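Local coordinates for protein glutathione transferase (Phanerochaete chrysosporium, PDB 4F0C) that probably acts as a glutathione transferase of the fungal Ure2p class and binds oxidized glutathione disulfide, at residues 91-105 / 158-171. Sequence-based numbering, arbitrary orientation.
With SO4 (sulfate ion), chain C; SO4 (sulfate ion), chain F.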
loop_
_atom_site.group_PDB
_atom_site.type_symbol
_atom_site.label_atom_id
_atom_site.label_comp_id
_atom_site.label_asym_id
_atom_site.label_seq_id
_atom_site.Cartn_x
_atom_site.Cartn_y
_atom_site.Cartn_z
ATOM N N PHE A 91 15.021 -7.168 -13.519
ATOM C CA PHE A 91 14.025 -7.354 -12.451
ATOM C C PHE A 91 12.895 -6.370 -12.602
ATOM O O PHE A 91 12.276 -5.978 -11.607
ATOM C CB PHE A 91 14.695 -7.192 -11.070
ATOM C CG PHE A 91 15.841 -8.141 -10.872
ATOM C CD1 PHE A 91 15.602 -9.476 -10.613
ATOM C CD2 PHE A 91 17.148 -7.716 -11.035
ATOM C CE1 PHE A 91 16.648 -10.383 -10.474
ATOM C CE2 PHE A 91 18.201 -8.621 -10.899
ATOM C CZ PHE A 91 17.941 -9.952 -10.632
ATOM N N SER A 92 12.640 -5.938 -13.843
ATOM C CA SER A 92 11.643 -4.877 -14.086
ATOM C C SER A 92 11.276 -4.921 -15.574
ATOM O O SER A 92 11.703 -5.840 -16.304
ATOM C CB SER A 92 12.201 -3.491 -13.675
ATOM O OG SER A 92 13.369 -3.176 -14.451
ATOM N N VAL A 93 10.483 -3.958 -16.024
ATOM C CA VAL A 93 9.893 -4.014 -17.364
ATOM C C VAL A 93 10.052 -2.699 -18.114
ATOM O O VAL A 93 10.274 -1.653 -17.497
ATOM C CB VAL A 93 8.381 -4.417 -17.306
ATOM C CG1 VAL A 93 8.240 -5.879 -16.876
ATOM C CG2 VAL A 93 7.580 -3.525 -16.352
ATOM N N SER A 94 9.907 -2.741 -19.435
ATOM C CA SER A 94 10.155 -1.534 -20.237
ATOM C C SER A 94 8.888 -0.818 -20.753
ATOM O O SER A 94 8.837 0.413 -20.765
ATOM C CB SER A 94 11.116 -1.835 -21.391
ATOM O OG SER A 94 10.598 -2.877 -22.165
ATOM N N THR A 95 7.861 -1.565 -21.133
ATOM C CA THR A 95 6.693 -0.933 -21.768
ATOM C C THR A 95 5.751 -0.321 -20.740
ATOM O O THR A 95 5.697 -0.765 -19.588
ATOM C CB THR A 95 5.865 -1.912 -22.634
ATOM O OG1 THR A 95 5.173 -2.847 -21.799
ATOM C CG2 THR A 95 6.744 -2.675 -23.652
ATOM N N PHE A 96 4.981 0.680 -21.166
ATOM C CA PHE A 96 3.997 1.277 -20.261
ATOM C C PHE A 96 3.015 0.244 -19.707
ATOM O O PHE A 96 2.793 0.180 -18.481
ATOM C CB PHE A 96 3.196 2.404 -20.922
ATOM C CG PHE A 96 2.053 2.847 -20.076
ATOM C CD1 PHE A 96 2.283 3.584 -18.925
ATOM C CD2 PHE A 96 0.765 2.430 -20.356
ATOM C CE1 PHE A 96 1.233 3.967 -18.091
ATOM C CE2 PHE A 96 -0.287 2.815 -19.532
ATOM C CZ PHE A 96 -0.043 3.588 -18.395
ATOM N N ASP A 97 2.447 -0.574 -20.592
ATOM C CA ASP A 97 1.457 -1.560 -20.170
ATOM C C ASP A 97 2.017 -2.482 -19.107
ATOM O O ASP A 97 1.339 -2.779 -18.128
ATOM C CB ASP A 97 0.968 -2.401 -21.359
ATOM C CG ASP A 97 0.087 -1.612 -22.333
ATOM O OD1 ASP A 97 -0.057 -0.373 -22.192
ATOM O OD2 ASP A 97 -0.427 -2.256 -23.278
ATOM N N ASP A 98 3.258 -2.929 -19.281
ATOM C CA ASP A 98 3.852 -3.811 -18.285
ATOM C C ASP A 98 4.168 -3.048 -16.986
ATOM O O ASP A 98 3.953 -3.562 -15.878
ATOM C CB ASP A 98 5.140 -4.470 -18.813
ATOM C CG ASP A 98 4.880 -5.536 -19.873
ATOM O OD1 ASP A 98 3.741 -6.027 -19.976
ATOM O OD2 ASP A 98 5.847 -5.920 -20.566
ATOM N N LYS A 99 4.706 -1.837 -17.113
ATOM C CA LYS A 99 5.038 -1.049 -15.927
ATOM C C LYS A 99 3.833 -0.788 -15.024
ATOM O O LYS A 99 3.940 -0.867 -13.794
ATOM C CB LYS A 99 5.659 0.297 -16.311
ATOM C CG LYS A 99 7.110 0.211 -16.783
ATOM C CD LYS A 99 7.592 1.611 -17.218
ATOM C CE LYS A 99 8.987 1.577 -17.801
ATOM N NZ LYS A 99 9.386 3.002 -18.136
ATOM N N ILE A 100 2.705 -0.435 -15.614
ATOM C CA ILE A 100 1.560 -0.098 -14.773
ATOM C C ILE A 100 1.019 -1.345 -14.065
ATOM O O ILE A 100 0.553 -1.277 -12.908
ATOM C CB ILE A 100 0.465 0.655 -15.525
ATOM C CG1 ILE A 100 -0.572 1.226 -14.536
ATOM C CG2 ILE A 100 -0.175 -0.218 -16.668
ATOM C CD1 ILE A 100 0.021 2.254 -13.544
ATOM N N ILE A 101 1.111 -2.494 -14.730
ATOM C CA ILE A 101 0.641 -3.724 -14.084
ATOM C C ILE A 101 1.655 -4.176 -13.015
ATOM O O ILE A 101 1.272 -4.661 -11.947
ATOM C CB ILE A 101 0.393 -4.836 -15.148
ATOM C CG1 ILE A 101 -0.723 -4.394 -16.100
ATOM C CG2 ILE A 101 0.079 -6.203 -14.463
ATOM C CD1 ILE A 101 -2.064 -3.995 -15.371
ATOM N N MET A 102 2.948 -3.985 -13.273
ATOM C CA MET A 102 3.922 -4.278 -12.209
ATOM C C MET A 102 3.628 -3.398 -10.978
ATOM O O MET A 102 3.699 -3.847 -9.822
ATOM C CB MET A 102 5.351 -4.079 -12.721
ATOM C CG MET A 102 6.439 -4.560 -11.739
ATOM S SD MET A 102 8.110 -4.286 -12.360
ATOM C CE MET A 102 8.256 -2.503 -12.169
ATOM N N THR A 103 3.292 -2.139 -11.237
ATOM C CA THR A 103 2.933 -1.202 -10.165
ATOM C C THR A 103 1.652 -1.614 -9.426
ATOM O O THR A 103 1.568 -1.522 -8.196
ATOM C CB THR A 103 2.860 0.232 -10.710
ATOM O OG1 THR A 103 4.173 0.611 -11.089
ATOM C CG2 THR A 103 2.369 1.235 -9.661
ATOM N N GLN A 104 0.658 -2.056 -10.181
ATOM C CA GLN A 104 -0.569 -2.584 -9.584
ATOM C C GLN A 104 -0.262 -3.717 -8.584
ATOM O O GLN A 104 -0.757 -3.713 -7.472
ATOM C CB GLN A 104 -1.453 -3.132 -10.696
ATOM C CG GLN A 104 -2.715 -3.906 -10.236
ATOM C CD GLN A 104 -3.290 -4.696 -11.386
ATOM O OE1 GLN A 104 -4.149 -4.199 -12.122
ATOM N NE2 GLN A 104 -2.766 -5.944 -11.588
ATOM N N TRP A 105 0.547 -4.697 -9.001
ATOM C CA TRP A 105 0.900 -5.791 -8.109
ATOM C C TRP A 105 1.693 -5.303 -6.896
ATOM O O TRP A 105 1.513 -5.829 -5.801
ATOM C CB TRP A 105 1.638 -6.905 -8.864
ATOM C CG TRP A 105 0.632 -7.738 -9.654
ATOM C CD1 TRP A 105 0.354 -7.641 -10.987
ATOM C CD2 TRP A 105 -0.249 -8.727 -9.118
ATOM N NE1 TRP A 105 -0.640 -8.542 -11.329
ATOM C CE2 TRP A 105 -1.029 -9.215 -10.191
ATOM C CE3 TRP A 105 -0.432 -9.268 -7.829
ATOM C CZ2 TRP A 105 -1.993 -10.229 -10.024
ATOM C CZ3 TRP A 105 -1.412 -10.277 -7.650
ATOM C CH2 TRP A 105 -2.187 -10.723 -8.744
ATOM N N ARG A 158 0.232 -18.539 -14.521
ATOM C CA ARG A 158 1.358 -17.723 -14.987
ATOM C C ARG A 158 2.556 -18.043 -14.118
ATOM O O ARG A 158 2.386 -18.364 -12.942
ATOM C CB ARG A 158 1.056 -16.202 -14.927
ATOM C CG ARG A 158 0.839 -15.651 -13.518
ATOM C CD ARG A 158 0.449 -14.141 -13.554
ATOM N NE ARG A 158 -0.950 -13.946 -14.017
ATOM C CZ ARG A 158 -1.605 -12.785 -13.918
ATOM N NH1 ARG A 158 -0.987 -11.726 -13.387
ATOM N NH2 ARG A 158 -2.879 -12.684 -14.322
ATOM N N GLN A 159 3.752 -17.971 -14.701
ATOM C CA GLN A 159 4.969 -18.322 -13.969
ATOM C C GLN A 159 5.327 -17.242 -12.945
ATOM O O GLN A 159 5.778 -17.549 -11.835
ATOM C CB GLN A 159 6.139 -18.518 -14.944
ATOM C CG GLN A 159 7.391 -18.984 -14.219
ATOM C CD GLN A 159 8.493 -19.389 -15.147
ATOM O OE1 GLN A 159 8.417 -19.183 -16.375
ATOM N NE2 GLN A 159 9.541 -19.975 -14.576
ATOM N N TRP A 160 5.154 -15.988 -13.351
ATOM C CA TRP A 160 5.534 -14.798 -12.569
ATOM C C TRP A 160 4.379 -13.806 -12.684
ATOM O O TRP A 160 3.580 -13.897 -13.615
ATOM C CB TRP A 160 6.791 -14.140 -13.190
ATOM C CG TRP A 160 7.992 -15.034 -13.268
ATOM C CD1 TRP A 160 8.585 -15.525 -14.392
ATOM C CD2 TRP A 160 8.760 -15.525 -12.163
ATOM N NE1 TRP A 160 9.684 -16.307 -14.055
ATOM C CE2 TRP A 160 9.807 -16.321 -12.694
ATOM C CE3 TRP A 160 8.667 -15.370 -10.777
ATOM C CZ2 TRP A 160 10.740 -16.966 -11.887
ATOM C CZ3 TRP A 160 9.603 -16.032 -9.973
ATOM C CH2 TRP A 160 10.628 -16.798 -10.533
ATOM N N LEU A 161 4.307 -12.815 -11.800
ATOM C CA LEU A 161 3.120 -11.944 -11.795
ATOM C C LEU A 161 2.949 -11.099 -13.055
ATOM O O LEU A 161 1.834 -10.918 -13.517
ATOM C CB LEU A 161 3.128 -11.016 -10.571
ATOM C CG LEU A 161 2.909 -11.814 -9.282
ATOM C CD1 LEU A 161 3.163 -10.920 -8.050
ATOM C CD2 LEU A 161 1.502 -12.403 -9.231
ATOM N N VAL A 162 4.043 -10.590 -13.619
ATOM C CA VAL A 162 3.919 -9.672 -14.760
ATOM C C VAL A 162 4.858 -10.030 -15.860
ATOM O O VAL A 162 6.011 -10.367 -15.601
ATOM C CB VAL A 162 4.240 -8.203 -14.346
ATOM C CG1 VAL A 162 3.933 -7.252 -15.510
ATOM C CG2 VAL A 162 3.396 -7.823 -13.079
ATOM N N ALA A 163 4.362 -9.966 -17.097
ATOM C CA ALA A 163 5.213 -10.069 -18.281
ATOM C C ALA A 163 5.993 -11.379 -18.396
ATOM O O ALA A 163 6.992 -11.434 -19.120
ATOM C CB ALA A 163 6.183 -8.869 -18.356
ATOM N N ASP A 164 5.551 -12.405 -17.678
ATOM C CA ASP A 164 6.176 -13.731 -17.724
ATOM C C ASP A 164 7.681 -13.659 -17.446
ATOM O O ASP A 164 8.468 -14.420 -18.018
ATOM C CB ASP A 164 5.912 -14.428 -19.080
ATOM C CG ASP A 164 4.482 -14.936 -19.206
ATOM O OD1 ASP A 164 3.745 -14.998 -18.190
ATOM O OD2 ASP A 164 4.098 -15.320 -20.329
ATOM N N LYS A 165 8.075 -12.740 -16.567
ATOM C CA LYS A 165 9.463 -12.678 -16.151
ATOM C C LYS A 165 9.517 -12.259 -14.690
ATOM O O LYS A 165 8.644 -11.553 -14.184
ATOM C CB LYS A 165 10.233 -11.681 -17.023
ATOM C CG LYS A 165 9.673 -10.260 -16.947
ATOM C CD LYS A 165 10.341 -9.280 -17.951
ATOM C CE LYS A 165 11.705 -8.808 -17.456
ATOM N NZ LYS A 165 12.360 -7.895 -18.417
ATOM N N LEU A 166 10.566 -12.689 -14.006
ATOM C CA LEU A 166 10.760 -12.283 -12.625
ATOM C C LEU A 166 10.914 -10.761 -12.553
ATOM O O LEU A 166 11.710 -10.193 -13.304
ATOM C CB LEU A 166 12.033 -12.957 -12.092
ATOM C CG LEU A 166 12.568 -12.398 -10.779
ATOM C CD1 LEU A 166 11.629 -12.773 -9.659
ATOM C CD2 LEU A 166 13.989 -12.970 -10.517
ATOM N N THR A 167 10.156 -10.098 -11.670
ATOM C CA THR A 167 10.336 -8.648 -11.433
ATOM C C THR A 167 10.244 -8.316 -9.934
ATOM O O THR A 167 9.995 -9.197 -9.100
ATOM C CB THR A 167 9.250 -7.791 -12.136
ATOM O OG1 THR A 167 7.963 -8.066 -11.548
ATOM C CG2 THR A 167 9.201 -8.099 -13.651
ATOM N N ILE A 168 10.422 -7.047 -9.594
ATOM C CA ILE A 168 10.247 -6.626 -8.215
ATOM C C ILE A 168 8.810 -6.869 -7.728
ATOM O O ILE A 168 8.596 -6.929 -6.521
ATOM C CB ILE A 168 10.662 -5.149 -7.992
ATOM C CG1 ILE A 168 10.015 -4.226 -9.061
ATOM C CG2 ILE A 168 12.200 -5.056 -8.048
ATOM C CD1 ILE A 168 10.027 -2.712 -8.640
ATOM N N ALA A 169 7.844 -7.027 -8.641
ATOM C CA ALA A 169 6.489 -7.376 -8.166
ATOM C C ALA A 169 6.558 -8.699 -7.411
ATOM O O ALA A 169 6.040 -8.793 -6.307
ATOM C CB ALA A 169 5.457 -7.451 -9.287
ATOM N N ASP A 170 7.227 -9.706 -7.976
ATOM C CA ASP A 170 7.344 -10.998 -7.290
ATOM C C ASP A 170 8.185 -10.863 -6.040
ATOM O O ASP A 170 7.823 -11.380 -4.970
ATOM C CB ASP A 170 7.970 -12.066 -8.216
ATOM C CG ASP A 170 7.278 -12.125 -9.571
ATOM O OD1 ASP A 170 6.216 -12.783 -9.650
ATOM O OD2 ASP A 170 7.767 -11.473 -10.526
ATOM N N ILE A 171 9.315 -10.160 -6.170
ATOM C CA ILE A 171 10.264 -10.109 -5.062
ATOM C C ILE A 171 9.625 -9.450 -3.841
ATOM O O ILE A 171 9.881 -9.855 -2.700
ATOM C CB ILE A 171 11.561 -9.363 -5.459
ATOM C CG1 ILE A 171 12.295 -10.142 -6.571
ATOM C CG2 ILE A 171 12.494 -9.160 -4.238
ATOM C CD1 ILE A 171 13.479 -9.340 -7.165
HETATM S S SO4 C . -3.433 -8.954 -13.915
HETATM O O1 SO4 C . -4.092 -8.159 -12.867
HETATM O O2 SO4 C . -3.505 -8.271 -15.189
HETATM O O3 SO4 C . -1.969 -9.098 -13.744
HETATM O O4 SO4 C . -4.061 -10.245 -13.908
HETATM S S SO4 F . 5.684 2.124 -24.163
HETATM O O1 SO4 F . 5.107 3.252 -24.889
HETATM O O2 SO4 F . 6.300 2.633 -22.940
HETATM O O3 SO4 F . 4.623 1.169 -23.863
HETATM O O4 SO4 F . 6.698 1.465 -24.977
HETATM O O HOH W 1 10.797 -5.923 -19.977
#
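W105 lies across L161 in the all-helical C-terminal domain of the GST fold, where the first turns of helix 96-126 meet the loop and capping box that begin helix 168-172. L161 CD2 sits 3.8 Å from the centroid of the six-membered ring of W105, only 6° off its normal, which defines a CH-pi contact over one face. V162 turns both methyls from the loop onto helix 96-126: with CG1 anti to its backbone N (chi1 -173°), CG1 rests on the carbonyl oxygen of D98, while CG2 lies 3.7 Å from W105 CD1 and also touches M102 CA and I101 CG2. M102 reaches across the start of helix 168-172, at about a right angle to I168; its SD is 3.7 Å from T167 CB, and its CG packs on A169 CB.

T167 and D170 form a capping box in which D170 OD2 receives T167 N through its anti lone pair, while T167 OG1 accepts from A169 N. D170 OD1 takes L161 N on the syn side, tying the loop to the same carboxylate. Beside the cap, I168 N donates to F91 O at 2.9 Å. The F91 ring meets L166 CD2 at its edge, 3.7 Å from CE1, and the F91 side chain also packs on E27 and L28 of helix 18-28 in the N-terminal domain. A bend in the K165 chain at chi3 turns NZ back to S92 O, which it meets at 3.0 Å nearly along the C=O axis; NZ also bonds to H89 O.

At the far end, the R158 guanidinium and W105 ring planes stand 78° apart, both turned edge-on to a sulfate, probably from the crystallisation liquor, that is also bound by Q104 and by W72 of the second subunit. Its O3 accepts from W105 NE1 at 2.8 Å and from R158 NH1, while O4 takes R158 NH2.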